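Local structure of putative oxidoreductase (Bacteroides fragilis NCTC 9343, 3FHL) at residues 26-29 / 30-33; 109-112 / 113-117; 121-124 / 125-128; 277-280 / 281-285; 313-317 / 318-322. The protein probably works as a nucleotide-dependent oxidoreductase of the Gfo/Idh/MocA family, pairing an NAD-binding Rossmann domain with a C-terminal alpha/beta domain. One frame throughout, in Å; residues are numbered along the deposited sequence. Where two conformers were deposited one is given.

Contact 1 of 5, residues 26-29 / 30-33; sequences STNP and HFEL
A type I beta turn from Asn28 to Phe31 reverses the chain between helix 15-27 and strand 31-37, and the backbone bond that closes it, Phe31 N to Asn28 O at 3.3 Å, is weak. Asn28 leaves helical geometry first, and on either side of the turn in sequence the CA atoms of Ser26 and Leu33 come to 5.4 Å. The firmer grip comes from a side chain. Asn28 carries CG opposite its backbone N (chi1 -168°), which brings OD1 alongside the turn, 2.9 Å from His30 N, an Asx turn nested in the beta turn. The amide hydrogen meets this oxygen in the carbonyl plane, at an N-H...O angle of 158°. The same OD1 lies at the edge of two rings, 3.3 Å from His30 CD2 and 3.6 Å from Phe31 CD2, and the amide stands nearly perpendicular to the Phe31 ring, at 86°. Pro29 reaches one face of the imidazole near its rim, with CG 4.1 Å from His30 CD2. The other end of the Asn28 amide is held too, since ND2 hydrogen-bonds to Gln312 OE1, while His30 stacks on Tyr315. Within this first beta-alpha-beta unit of the Rossmann domain, one amide serves two ends: its oxygen takes up the backbone N-H of His30 inside the turn, and its nitrogen ties the turn to helix 309-320, from the C-terminal part of the chain.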
loop_
_atom_site.group_PDB
_atom_site.type_symbol
_atom_site.label_atom_id
_atom_site.label_comp_id
_atom_site.label_asym_id
_atom_site.label_seq_id
_atom_site.Cartn_x
_atom_site.Cartn_y
_atom_site.Cartn_z
ATOM N N SER C 26 -9.573 24.942 29.068
ATOM C CA SER C 26 -10.761 25.655 29.540
ATOM C C SER C 26 -11.894 24.740 30.017
ATOM O O SER C 26 -12.397 24.912 31.132
ATOM C CB SER C 26 -11.285 26.583 28.447
ATOM O OG SER C 26 -12.265 27.468 28.948
ATOM N N THR C 27 -12.286 23.760 29.204
ATOM C CA THR C 27 -13.448 22.929 29.545
ATOM C C THR C 27 -13.146 21.843 30.575
ATOM O O THR C 27 -14.049 21.389 31.278
ATOM C CB THR C 27 -14.123 22.300 28.302
ATOM O OG1 THR C 27 -13.154 21.590 27.521
ATOM C CG2 THR C 27 -14.783 23.379 27.447
ATOM N N ASN C 28 -11.887 21.422 30.659
ATOM C CA ASN C 28 -11.508 20.436 31.666
ATOM C C ASN C 28 -11.546 21.120 33.034
ATOM O O ASN C 28 -10.880 22.146 33.233
ATOM C CB ASN C 28 -10.129 19.843 31.374
ATOM C CG ASN C 28 -9.821 18.611 32.217
ATOM O OD1 ASN C 28 -9.891 18.651 33.432
ATOM N ND2 ASN C 28 -9.459 17.515 31.564
ATOM N N PRO C 29 -12.348 20.572 33.966
ATOM C CA PRO C 29 -12.514 21.153 35.307
ATOM C C PRO C 29 -11.273 21.034 36.197
ATOM O O PRO C 29 -11.196 21.698 37.230
ATOM C CB PRO C 29 -13.664 20.335 35.900
ATOM C CG PRO C 29 -13.593 19.029 35.202
ATOM C CD PRO C 29 -13.174 19.360 33.795
ATOM N N HIS C 30 -10.308 20.215 35.794
ATOM C CA HIS C 30 -9.100 20.020 36.597
ATOM C C HIS C 30 -7.987 20.986 36.217
ATOM O O HIS C 30 -6.892 20.936 36.783
ATOM C CB HIS C 30 -8.598 18.586 36.488
ATOM C CG HIS C 30 -9.623 17.553 36.839
ATOM N ND1 HIS C 30 -10.026 17.312 38.135
ATOM C CD2 HIS C 30 -10.315 16.684 36.062
ATOM C CE1 HIS C 30 -10.934 16.350 38.141
ATOM N NE2 HIS C 30 -11.124 15.949 36.896
ATOM N N PHE C 31 -8.262 21.857 35.249
ATOM C CA PHE C 31 -7.291 22.853 34.814
ATOM C C PHE C 31 -7.920 24.219 34.914
ATOM O O PHE C 31 -9.125 24.364 34.726
ATOM C CB PHE C 31 -6.873 22.626 33.337
ATOM C CG PHE C 31 -6.057 21.372 33.116
ATOM C CD1 PHE C 31 -4.675 21.435 33.039
ATOM C CD2 PHE C 31 -6.681 20.133 32.996
ATOM C CE1 PHE C 31 -3.915 20.273 32.858
ATOM C CE2 PHE C 31 -5.935 18.970 32.831
ATOM C CZ PHE C 31 -4.558 19.044 32.745
ATOM N N GLU C 32 -7.093 25.227 35.175
ATOM C CA GLU C 32 -7.507 26.599 34.957
ATOM C C GLU C 32 -6.668 27.170 33.823
ATOM O O GLU C 32 -5.428 27.159 33.890
ATOM C CB GLU C 32 -7.344 27.446 36.231
ATOM C CG GLU C 32 -7.753 28.908 36.032
ATOM C CD GLU C 32 -7.345 29.838 37.177
ATOM O OE1 GLU C 32 -7.738 31.023 37.130
ATOM O OE2 GLU C 32 -6.631 29.400 38.106
ATOM N N LEU C 33 -7.336 27.646 32.774
ATOM C CA LEU C 33 -6.669 28.420 31.738
ATOM C C LEU C 33 -6.394 29.784 32.341
ATOM O O LEU C 33 -7.194 30.717 32.217
ATOM C CB LEU C 33 -7.511 28.522 30.454
ATOM C CG LEU C 33 -6.892 29.218 29.221
ATOM C CD1 LEU C 33 -5.587 28.569 28.724
ATOM C CD2 LEU C 33 -7.909 29.324 28.078
#

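Contact 2 of 5, residues 109-112 / 113-117; sequences IALA and KKKGL
Ala112 O accepts the N-H of Leu117 at 2.8 Å, a bond reaching five residues along the chain and lying in the carbonyl plane of Ala112. It belongs to a Schellman motif that ends helix 102-115, the helix leading from strand 91-95 to strand 119-122 in the Rossmann domain. Gly116 turns the chain with a positive phi of 65°, and its own N makes a weak bond to Lys113 O. Before that turn the regular helical pattern holds: Lys113 N bonds to Ile109 O at 3.0 Å, Lys114 N to Ala110 O at 2.9 Å and Lys115 N to Leu111 O at 3.1 Å. Leu111 and Lys115, one turn apart, run side by side in the same direction. With its CG opposite the backbone N (chi1 178°), Leu111 sends CD1 to within 4.1 Å of Lys115 CD, an apolar touch along the lysine's aliphatic part. Lys115 bends at chi3 (69°), and NZ hydrogen-bonds to Leu86 O at the neighbouring helix 78-87, which Leu111 and Ala112 touch through Leu86. Ile109 packs on helix 328-347. Lys113 and Lys114 begin with CB close to Ile109 O and Ala110 O; Lys113 then runs on extended, whereas Lys114 bends at chi3, its NZ 4.2 Å from Leu111 CD1. Where the chain leaves the helix, the methyl CB of Ala112 comes within 3.4 Å of Leu117 O.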
loop_
_atom_site.group_PDB
_atom_site.type_symbol
_atom_site.label_atom_id
_atom_site.label_comp_id
_atom_site.label_asym_id
_atom_site.label_seq_id
_atom_site.Cartn_x
_atom_site.Cartn_y
_atom_site.Cartn_z
ATOM N N ILE C 109 14.996 16.342 28.433
ATOM C CA ILE C 109 14.460 15.152 29.100
ATOM C C ILE C 109 15.221 14.871 30.404
ATOM O O ILE C 109 14.607 14.622 31.442
ATOM C CB ILE C 109 14.446 13.922 28.143
ATOM C CG1 ILE C 109 13.331 14.085 27.087
ATOM C CG2 ILE C 109 14.279 12.596 28.910
ATOM C CD1 ILE C 109 13.429 13.126 25.901
ATOM N N ALA C 110 16.551 14.955 30.343
ATOM C CA ALA C 110 17.407 14.780 31.526
ATOM C C ALA C 110 17.214 15.883 32.581
ATOM O O ALA C 110 17.204 15.593 33.774
ATOM C CB ALA C 110 18.859 14.678 31.111
ATOM N N LEU C 111 17.057 17.133 32.138
ATOM C CA LEU C 111 16.771 18.248 33.043
ATOM C C LEU C 111 15.439 18.056 33.776
ATOM O O LEU C 111 15.386 18.168 35.004
ATOM C CB LEU C 111 16.792 19.585 32.295
ATOM C CG LEU C 111 16.467 20.879 33.050
ATOM C CD1 LEU C 111 17.512 21.208 34.116
ATOM C CD2 LEU C 111 16.323 22.048 32.073
ATOM N N ALA C 112 14.374 17.742 33.032
ATOM C CA ALA C 112 13.077 17.459 33.641
ATOM C C ALA C 112 13.128 16.276 34.613
ATOM O O ALA C 112 12.473 16.299 35.657
ATOM C CB ALA C 112 12.010 17.227 32.563
ATOM N N LYS C 113 13.898 15.248 34.269
ATOM C CA LYS C 113 14.045 14.070 35.135
ATOM C C LYS C 113 14.786 14.425 36.436
ATOM O O LYS C 113 14.405 13.978 37.525
ATOM C CB LYS C 113 14.778 12.943 34.402
ATOM C CG LYS C 113 14.765 11.612 35.153
ATOM C CD LYS C 113 15.726 10.597 34.570
ATOM C CE LYS C 113 15.843 9.383 35.487
ATOM N NZ LYS C 113 16.682 8.300 34.887
ATOM N N LYS C 114 15.832 15.235 36.308
ATOM C CA LYS C 114 16.627 15.669 37.451
ATOM C C LYS C 114 15.770 16.452 38.443
ATOM O O LYS C 114 15.819 16.199 39.650
ATOM C CB LYS C 114 17.816 16.514 36.992
ATOM C CG LYS C 114 18.813 16.846 38.102
ATOM C CD LYS C 114 19.945 17.744 37.610
ATOM C CE LYS C 114 19.527 19.209 37.526
ATOM N NZ LYS C 114 20.542 20.025 36.800
ATOM N N LYS C 115 14.965 17.374 37.921
ATOM C CA LYS C 115 14.120 18.227 38.757
ATOM C C LYS C 115 12.792 17.604 39.179
ATOM O O LYS C 115 12.032 18.233 39.918
ATOM C CB LYS C 115 13.864 19.567 38.066
ATOM C CG LYS C 115 15.128 20.291 37.622
ATOM C CD LYS C 115 14.834 21.720 37.214
ATOM C CE LYS C 115 14.457 22.555 38.430
ATOM N NZ LYS C 115 14.508 24.003 38.133
ATOM N N GLY C 116 12.513 16.382 38.722
ATOM C CA GLY C 116 11.235 15.708 38.995
ATOM C C GLY C 116 10.030 16.395 38.367
ATOM O O GLY C 116 8.939 16.417 38.947
ATOM N N LEU C 117 10.234 16.968 37.181
ATOM C CA LEU C 117 9.189 17.695 36.469
ATOM C C LEU C 117 8.707 16.900 35.252
ATOM O O LEU C 117 9.487 16.166 34.640
ATOM C CB LEU C 117 9.709 19.067 36.024
ATOM C CG LEU C 117 10.151 20.036 37.131
ATOM C CD1 LEU C 117 10.822 21.257 36.531
ATOM C CD2 LEU C 117 8.971 20.431 38.010
#

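Contact 3 of 5, residues 121-124 / 125-128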
loop_
_atom_site.group_PDB
_atom_site.type_symbol
_atom_site.label_atom_id
_atom_site.label_comp_id
_atom_site.label_asym_id
_atom_site.label_seq_id
_atom_site.Cartn_x
_atom_site.Cartn_y
_atom_site.Cartn_z
ATOM N N VAL C 121 5.350 15.788 25.133
ATOM C CA VAL C 121 5.205 16.308 23.777
ATOM C C VAL C 121 3.795 16.018 23.265
ATOM O O VAL C 121 3.318 14.888 23.357
ATOM C CB VAL C 121 6.317 15.810 22.815
ATOM C CG1 VAL C 121 6.021 16.223 21.366
ATOM C CG2 VAL C 121 7.657 16.413 23.218
ATOM N N TYR C 122 3.132 17.059 22.767
ATOM C CA TYR C 122 1.754 16.974 22.273
ATOM C C TYR C 122 1.652 16.135 20.995
ATOM O O TYR C 122 2.091 16.559 19.925
ATOM C CB TYR C 122 1.207 18.375 22.010
ATOM C CG TYR C 122 -0.275 18.414 21.708
ATOM C CD1 TYR C 122 -1.212 17.986 22.650
ATOM C CD2 TYR C 122 -0.740 18.905 20.494
ATOM C CE1 TYR C 122 -2.574 18.033 22.392
ATOM C CE2 TYR C 122 -2.091 18.957 20.224
ATOM C CZ TYR C 122 -3.003 18.526 21.177
ATOM O OH TYR C 122 -4.343 18.569 20.900
ATOM N N GLN C 123 1.072 14.947 21.119
ATOM C CA GLN C 123 0.801 14.082 19.968
ATOM C C GLN C 123 -0.660 13.667 20.029
ATOM O O GLN C 123 -1.005 12.621 20.581
ATOM C CB GLN C 123 1.741 12.861 19.964
ATOM C CG GLN C 123 3.237 13.225 20.000
ATOM C CD GLN C 123 4.137 12.121 19.497
ATOM O OE1 GLN C 123 4.145 11.813 18.308
ATOM N NE2 GLN C 123 4.923 11.532 20.394
ATOM N N ASN C 124 -1.530 14.493 19.454
ATOM C CA ASN C 124 -2.964 14.338 19.654
ATOM C C ASN C 124 -3.674 13.248 18.864
ATOM O O ASN C 124 -4.796 12.867 19.215
ATOM C CB ASN C 124 -3.688 15.662 19.426
ATOM C CG ASN C 124 -3.476 16.235 18.038
ATOM O OD1 ASN C 124 -2.685 15.749 17.241
ATOM N ND2 ASN C 124 -4.181 17.302 17.758
ATOM N N ARG C 125 -3.034 12.741 17.811
ATOM C CA ARG C 125 -3.694 11.755 16.959
ATOM C C ARG C 125 -3.774 10.374 17.587
ATOM O O ARG C 125 -4.406 9.467 17.041
ATOM C CB ARG C 125 -3.106 11.746 15.544
ATOM C CG ARG C 125 -3.492 13.020 14.760
ATOM C CD ARG C 125 -3.292 12.844 13.272
ATOM N NE ARG C 125 -3.581 14.065 12.519
ATOM C CZ ARG C 125 -4.790 14.426 12.086
ATOM N NH1 ARG C 125 -5.862 13.673 12.337
ATOM N NH2 ARG C 125 -4.922 15.558 11.404
ATOM N N ARG C 126 -3.196 10.242 18.780
ATOM C CA ARG C 126 -3.461 9.091 19.633
ATOM C C ARG C 126 -4.916 9.093 20.117
ATOM O O ARG C 126 -5.437 8.065 20.540
ATOM C CB ARG C 126 -2.523 9.100 20.832
ATOM C CG ARG C 126 -1.065 9.012 20.459
ATOM C CD ARG C 126 -0.246 8.639 21.653
ATOM N NE ARG C 126 1.188 8.824 21.461
ATOM C CZ ARG C 126 2.078 8.633 22.427
ATOM N NH1 ARG C 126 3.371 8.802 22.200
ATOM N NH2 ARG C 126 1.666 8.262 23.629
ATOM N N TRP C 127 -5.573 10.247 20.022
ATOM C CA TRP C 127 -6.985 10.349 20.411
ATOM C C TRP C 127 -7.907 10.653 19.229
ATOM O O TRP C 127 -9.016 11.138 19.414
ATOM C CB TRP C 127 -7.161 11.392 21.528
ATOM C CG TRP C 127 -6.524 10.982 22.840
ATOM C CD1 TRP C 127 -7.085 10.204 23.824
ATOM C CD2 TRP C 127 -5.210 11.304 23.288
ATOM N NE1 TRP C 127 -6.189 10.026 24.859
ATOM C CE2 TRP C 127 -5.033 10.694 24.557
ATOM C CE3 TRP C 127 -4.152 12.043 22.741
ATOM C CZ2 TRP C 127 -3.851 10.810 25.284
ATOM C CZ3 TRP C 127 -2.977 12.163 23.474
ATOM C CH2 TRP C 127 -2.835 11.542 24.729
ATOM N N ASP C 128 -7.446 10.369 18.008
ATOM C CA ASP C 128 -8.345 10.375 16.845
ATOM C C ASP C 128 -9.353 9.253 17.038
ATOM O O ASP C 128 -9.001 8.214 17.591
ATOM C CB ASP C 128 -7.558 10.144 15.549
ATOM C CG ASP C 128 -7.011 11.436 14.944
ATOM O OD1 ASP C 128 -7.208 12.524 15.527
ATOM O OD2 ASP C 128 -6.381 11.370 13.864
#
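Between strand 119-122 and the N-cap of helix 129-139, the chain turns through a short 3-10 segment, closed by a bond of 2.8 Å from Trp127 N to Asn124 O. This N-H comes from above the carbonyl plane of Asn124, 44° out of it. The acceptor also lies at the edge of the Trp127 indole, which brings CZ3 to 3.5 Å from Gln123 O. Arg126 runs out extended from CG to NE, its CG 3.6 Å from the same oxygen. The Gln123 amide meets the Arg126 guanidinium obliquely, planes 57° apart, its NE2 3.6 Å from NH1 in a van der Waals approach of two N-H-bearing groups. What fixes this guanidinium lies beyond the turn: NE forms a salt bridge to Asp185, NH1 one to Asp330, and NH2 a hydrogen bond to Glu325 O; all three nitrogens are held and two carboxylates meet the buried charge. For Asn124, chi1 of 59° places CG between N and the carbonyl carbon and turns the amide back along the chain, where ND2 makes a weak bond of 3.4 Å to Tyr122 OH. Arg125, leaving beside Asn124, gives NH1 to Asp128 OD2 at 2.8 Å, a salt bridge lying in the guanidinium plane and using the syn lone pair, while Asp128 OD1 hydrogen-bonds to Tyr307 OH. The buried turn is the link by which the last strand of the Rossmann sheet passes into the C-terminal alpha/beta domain, the two-domain plan of Gfo/Idh/MocA proteins.

Contact 4 of 5, residues 277-280 / 281-285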
loop_
_atom_site.group_PDB
_atom_site.type_symbol
_atom_site.label_atom_id
_atom_site.label_comp_id
_atom_site.label_asym_id
_atom_site.label_seq_id
_atom_site.Cartn_x
_atom_site.Cartn_y
_atom_site.Cartn_z
ATOM N N GLY C 277 -16.675 14.246 19.136
ATOM C CA GLY C 277 -15.791 13.235 18.537
ATOM C C GLY C 277 -16.508 12.051 17.904
ATOM O O GLY C 277 -15.865 11.153 17.340
ATOM N N GLU C 278 -17.839 12.036 17.992
ATOM C CA GLU C 278 -18.614 10.929 17.434
ATOM C C GLU C 278 -18.587 10.934 15.907
ATOM O O GLU C 278 -18.490 11.999 15.268
ATOM C CB GLU C 278 -20.063 10.927 17.946
ATOM C CG GLU C 278 -20.221 10.475 19.400
ATOM C CD GLU C 278 -21.681 10.315 19.839
ATOM O OE1 GLU C 278 -22.602 10.690 19.075
ATOM O OE2 GLU C 278 -21.898 9.814 20.961
ATOM N N GLU C 279 -18.671 9.730 15.341
ATOM C CA GLU C 279 -18.766 9.539 13.899
ATOM C C GLU C 279 -20.104 8.926 13.543
ATOM O O GLU C 279 -20.713 8.224 14.354
ATOM C CB GLU C 279 -17.657 8.604 13.403
ATOM C CG GLU C 279 -16.251 9.122 13.612
ATOM C CD GLU C 279 -15.194 8.154 13.118
ATOM O OE1 GLU C 279 -15.160 6.988 13.593
ATOM O OE2 GLU C 279 -14.384 8.578 12.273
ATOM N N SER C 280 -20.546 9.182 12.315
ATOM C CA SER C 280 -21.769 8.586 11.790
ATOM C C SER C 280 -21.520 7.143 11.369
ATOM O O SER C 280 -20.367 6.700 11.280
ATOM C CB SER C 280 -22.270 9.387 10.593
ATOM O OG SER C 280 -21.340 9.329 9.523
ATOM N N GLU C 281 -22.604 6.417 11.098
ATOM C CA GLU C 281 -22.525 5.029 10.624
ATOM C C GLU C 281 -21.725 4.897 9.314
ATOM O O GLU C 281 -20.986 3.924 9.120
ATOM C CB GLU C 281 -23.935 4.419 10.509
ATOM C CG GLU C 281 -24.101 3.323 9.439
ATOM C CD GLU C 281 -24.938 2.132 9.893
ATOM O OE1 GLU C 281 -25.440 2.140 11.040
ATOM O OE2 GLU C 281 -25.084 1.180 9.093
ATOM N N GLN C 282 -21.864 5.904 8.454
ATOM C CA GLN C 282 -21.155 6.013 7.183
ATOM C C GLN C 282 -19.640 6.176 7.384
ATOM O O GLN C 282 -18.847 5.621 6.618
ATOM C CB GLN C 282 -21.729 7.208 6.415
ATOM C CG GLN C 282 -21.247 7.392 4.987
ATOM C CD GLN C 282 -22.031 8.482 4.250
ATOM O OE1 GLN C 282 -21.453 9.454 3.755
ATOM N NE2 GLN C 282 -23.355 8.325 4.188
ATOM N N GLU C 283 -19.253 6.917 8.421
ATOM C CA GLU C 283 -17.852 7.168 8.731
ATOM C C GLU C 283 -17.211 5.997 9.460
ATOM O O GLU C 283 -16.005 5.792 9.342
ATOM C CB GLU C 283 -17.691 8.460 9.540
ATOM C CG GLU C 283 -17.941 9.708 8.704
ATOM C CD GLU C 283 -18.323 10.941 9.511
ATOM O OE1 GLU C 283 -18.344 12.043 8.911
ATOM O OE2 GLU C 283 -18.604 10.827 10.724
ATOM N N TRP C 284 -18.006 5.213 10.185
ATOM C CA TRP C 284 -17.473 4.044 10.900
ATOM C C TRP C 284 -16.797 3.066 9.952
ATOM O O TRP C 284 -17.144 2.989 8.778
ATOM C CB TRP C 284 -18.570 3.288 11.656
ATOM C CG TRP C 284 -19.169 4.003 12.847
ATOM C CD1 TRP C 284 -18.622 5.031 13.564
ATOM C CD2 TRP C 284 -20.429 3.708 13.464
ATOM N NE1 TRP C 284 -19.477 5.408 14.580
ATOM C CE2 TRP C 284 -20.589 4.609 14.544
ATOM C CE3 TRP C 284 -21.438 2.761 13.214
ATOM C CZ2 TRP C 284 -21.721 4.594 15.374
ATOM C CZ3 TRP C 284 -22.573 2.755 14.031
ATOM C CH2 TRP C 284 -22.699 3.668 15.099
ATOM N N GLY C 285 -15.846 2.309 10.478
ATOM C CA GLY C 285 -15.155 1.293 9.698
ATOM C C GLY C 285 -15.979 0.044 9.555
ATOM O O GLY C 285 -16.902 -0.185 10.329
HETATM O O HOH W 1 -18.528 7.352 16.702
#
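Glu283 sets CG opposite its carbonyl carbon (chi1 -72°) and then extends, a course that carries its carboxylate back to the backbone N of Ser280, while chi1 of 64° turns the Ser280 hydroxyl toward the same glutamate. OE2 of Glu283 accepts the backbone N-H of Ser280 at 3.0 Å in a nearly straight bond of 167°, approached from above the carboxylate plane. In return, Ser280 OG takes a weak bond of 3.4 Å from Glu283 N. Ser280 O receives Trp284 N at 3.0 Å, in its carbonyl plane, and, weakly, Glu283 N; it also lies over one face of the indole near its rim, 3.3 Å from CG of Trp284. CB of Glu279 packs beside the indole, 3.7 Å from Trp284 CD1. A water lying in the ring plane joins the Trp284 indole to the backbone N-H of Glu279, accepting from Trp284 NE1 at 3.0 Å and from Glu279 N at 2.7 Å. The carboxylates of Glu279 and Glu283 come within 5.0 Å, OE2 to OE2, but lysines, Lys255 for Glu279 and Lys260 for Glu283, would offset their repulsion. Residues 281-283 have helical backbone angles without a regular helix. The reciprocal bonds between Ser280 and Glu283 resemble a capping box with one arm weak, at the start of a helix-like turn in the surface loop before strand 286-291 of the C-terminal domain.

Contact 5 of 5, residues 313-317 / 318-322; sequences NIYEH and LCLGQ
His317 has its CB 3.5 Å from Gln322 O, and CG keeps the same separation from that oxygen. With the ring anti to the backbone N (chi1 176°), ND1 closes on it, donating to Gln322 O at 2.8 Å with the acceptor in the ring plane; ND1 lies nearly on the line of the Gln322 carbonyl bond. CE1, further out, is 3.9 Å from Gln322 O. On the other side of the imidazole, CD2 approaches Leu318 CD2, and Met118 and Leu324 also touch the histidine. The bond spans the C-terminal end of helix 309-320, which packs on Rossmann strands 6-10 and 31-37. Here Gly321 leaves helical geometry with positive phi, its N bonding only weakly to His317 O, and Gln322 N returns to Glu316 O at 3.0 Å. Beyond it, Gln322 folds back at chi2 and gives NE2 to Leu320 O. Tyr315 occupies a different part of the helix surface: its CE1 meets Cys319 CB at 3.5 Å, and an oblique sulfur-aromatic contact puts Cys319 SG 4.6 Å from the Tyr315 ring centroid. Ile314 and Leu318 run alongside each other, CG2 of Ile314 to CD1 of Leu318 at 3.8 Å, near strand 91-95.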
loop_
_atom_site.group_PDB
_atom_site.type_symbol
_atom_site.label_atom_id
_atom_site.label_comp_id
_atom_site.label_asym_id
_atom_site.label_seq_id
_atom_site.Cartn_x
_atom_site.Cartn_y
_atom_site.Cartn_z
ATOM N N ASN C 313 -5.201 12.950 30.684
ATOM C CA ASN C 313 -4.044 12.145 31.046
ATOM C C ASN C 313 -3.000 12.908 31.861
ATOM O O ASN C 313 -2.424 12.355 32.800
ATOM C CB ASN C 313 -3.390 11.510 29.817
ATOM C CG ASN C 313 -2.126 10.741 30.172
ATOM O OD1 ASN C 313 -1.035 11.104 29.751
ATOM N ND2 ASN C 313 -2.273 9.697 30.988
ATOM N N ILE C 314 -2.755 14.164 31.490
ATOM C CA ILE C 314 -1.809 15.005 32.218
ATOM C C ILE C 314 -2.266 15.187 33.665
ATOM O O ILE C 314 -1.455 15.059 34.604
ATOM C CB ILE C 314 -1.603 16.355 31.512
ATOM C CG1 ILE C 314 -0.750 16.143 30.270
ATOM C CG2 ILE C 314 -0.945 17.406 32.445
ATOM C CD1 ILE C 314 -0.463 17.392 29.557
ATOM N N TYR C 315 -3.561 15.424 33.840
ATOM C CA TYR C 315 -4.144 15.558 35.165
ATOM C C TYR C 315 -3.954 14.286 35.988
ATOM O O TYR C 315 -3.489 14.350 37.125
ATOM C CB TYR C 315 -5.624 15.951 35.096
ATOM C CG TYR C 315 -6.374 15.635 36.379
ATOM C CD1 TYR C 315 -6.213 16.427 37.526
ATOM C CD2 TYR C 315 -7.218 14.526 36.455
ATOM C CE1 TYR C 315 -6.898 16.131 38.706
ATOM C CE2 TYR C 315 -7.886 14.212 37.633
ATOM C CZ TYR C 315 -7.722 15.015 38.749
ATOM O OH TYR C 315 -8.398 14.693 39.902
ATOM N N GLU C 316 -4.301 13.142 35.404
ATOM C CA GLU C 316 -4.180 11.846 36.084
ATOM C C GLU C 316 -2.741 11.505 36.444
ATOM O O GLU C 316 -2.486 10.879 37.454
ATOM C CB GLU C 316 -4.842 10.732 35.271
ATOM C CG GLU C 316 -6.354 10.873 35.261
ATOM C CD GLU C 316 -7.076 9.707 34.629
ATOM O OE1 GLU C 316 -6.451 8.650 34.399
ATOM O OE2 GLU C 316 -8.289 9.863 34.366
ATOM N N HIS C 317 -1.806 11.971 35.633
ATOM C CA HIS C 317 -0.398 11.813 35.907
ATOM C C HIS C 317 0.076 12.680 37.072
ATOM O O HIS C 317 0.711 12.178 37.998
ATOM C CB HIS C 317 0.412 12.151 34.660
ATOM C CG HIS C 317 1.892 12.114 34.876
ATOM N ND1 HIS C 317 2.563 10.965 35.237
ATOM C CD2 HIS C 317 2.830 13.081 34.770
ATOM C CE1 HIS C 317 3.855 11.227 35.340
ATOM N NE2 HIS C 317 4.044 12.503 35.058
ATOM N N LEU C 318 -0.219 13.975 36.997
ATOM C CA LEU C 318 0.286 14.956 37.961
ATOM C C LEU C 318 -0.431 14.889 39.314
ATOM O O LEU C 318 0.185 15.094 40.359
ATOM C CB LEU C 318 0.167 16.369 37.387
ATOM C CG LEU C 318 1.081 16.773 36.229
ATOM C CD1 LEU C 318 0.669 18.140 35.755
ATOM C CD2 LEU C 318 2.563 16.744 36.609
ATOM N N CYS C 319 -1.728 14.592 39.284
ATOM C CA CYS C 319 -2.550 14.604 40.483
ATOM C C CYS C 319 -2.884 13.229 41.053
ATOM O O CYS C 319 -3.150 13.124 42.248
ATOM C CB CYS C 319 -3.828 15.395 40.237
ATOM S SG CYS C 319 -3.526 17.122 39.847
ATOM N N LEU C 320 -2.880 12.183 40.221
ATOM C CA LEU C 320 -3.236 10.840 40.689
ATOM C C LEU C 320 -2.143 9.788 40.493
ATOM O O LEU C 320 -2.390 8.592 40.677
ATOM C CB LEU C 320 -4.554 10.359 40.064
ATOM C CG LEU C 320 -5.815 11.222 40.199
ATOM C CD1 LEU C 320 -6.957 10.632 39.379
ATOM C CD2 LEU C 320 -6.235 11.369 41.652
ATOM N N GLY C 321 -0.946 10.239 40.119
ATOM C CA GLY C 321 0.224 9.364 39.928
ATOM C C GLY C 321 0.155 8.325 38.811
ATOM O O GLY C 321 0.913 7.356 38.817
ATOM N N GLN C 322 -0.759 8.510 37.855
ATOM C CA GLN C 322 -0.908 7.572 36.735
ATOM C C GLN C 322 0.228 7.762 35.725
ATOM O O GLN C 322 0.836 8.830 35.695
ATOM C CB GLN C 322 -2.283 7.752 36.067
ATOM C CG GLN C 322 -3.476 7.512 37.010
ATOM C CD GLN C 322 -3.370 6.194 37.741
ATOM O OE1 GLN C 322 -3.524 5.128 37.148
ATOM N NE2 GLN C 322 -3.099 6.259 39.045
#

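In the fold
Contacts 1, 2 and 3 come first along the chain, following the Rossmann domain from its first beta-alpha-beta unit to its last strand. Contacts 4 and 5 lie in the C-terminal part of the sequence. Contacts 1 and 3 reach the same parallel sheet, their centres about 18 Å apart, and contact 3, near the geometric centre of the folded chain, carries the backbone out of it. Contact 5 lies far along the sequence yet touches contact 1, where Tyr315 and Ile314 of helix 309-320 pack on His30 and Phe31, so that this helix packs against the Rossmann domain. Contacts 2 and 4 lie about 41 Å apart between centres, on opposite sides of the chain's centre.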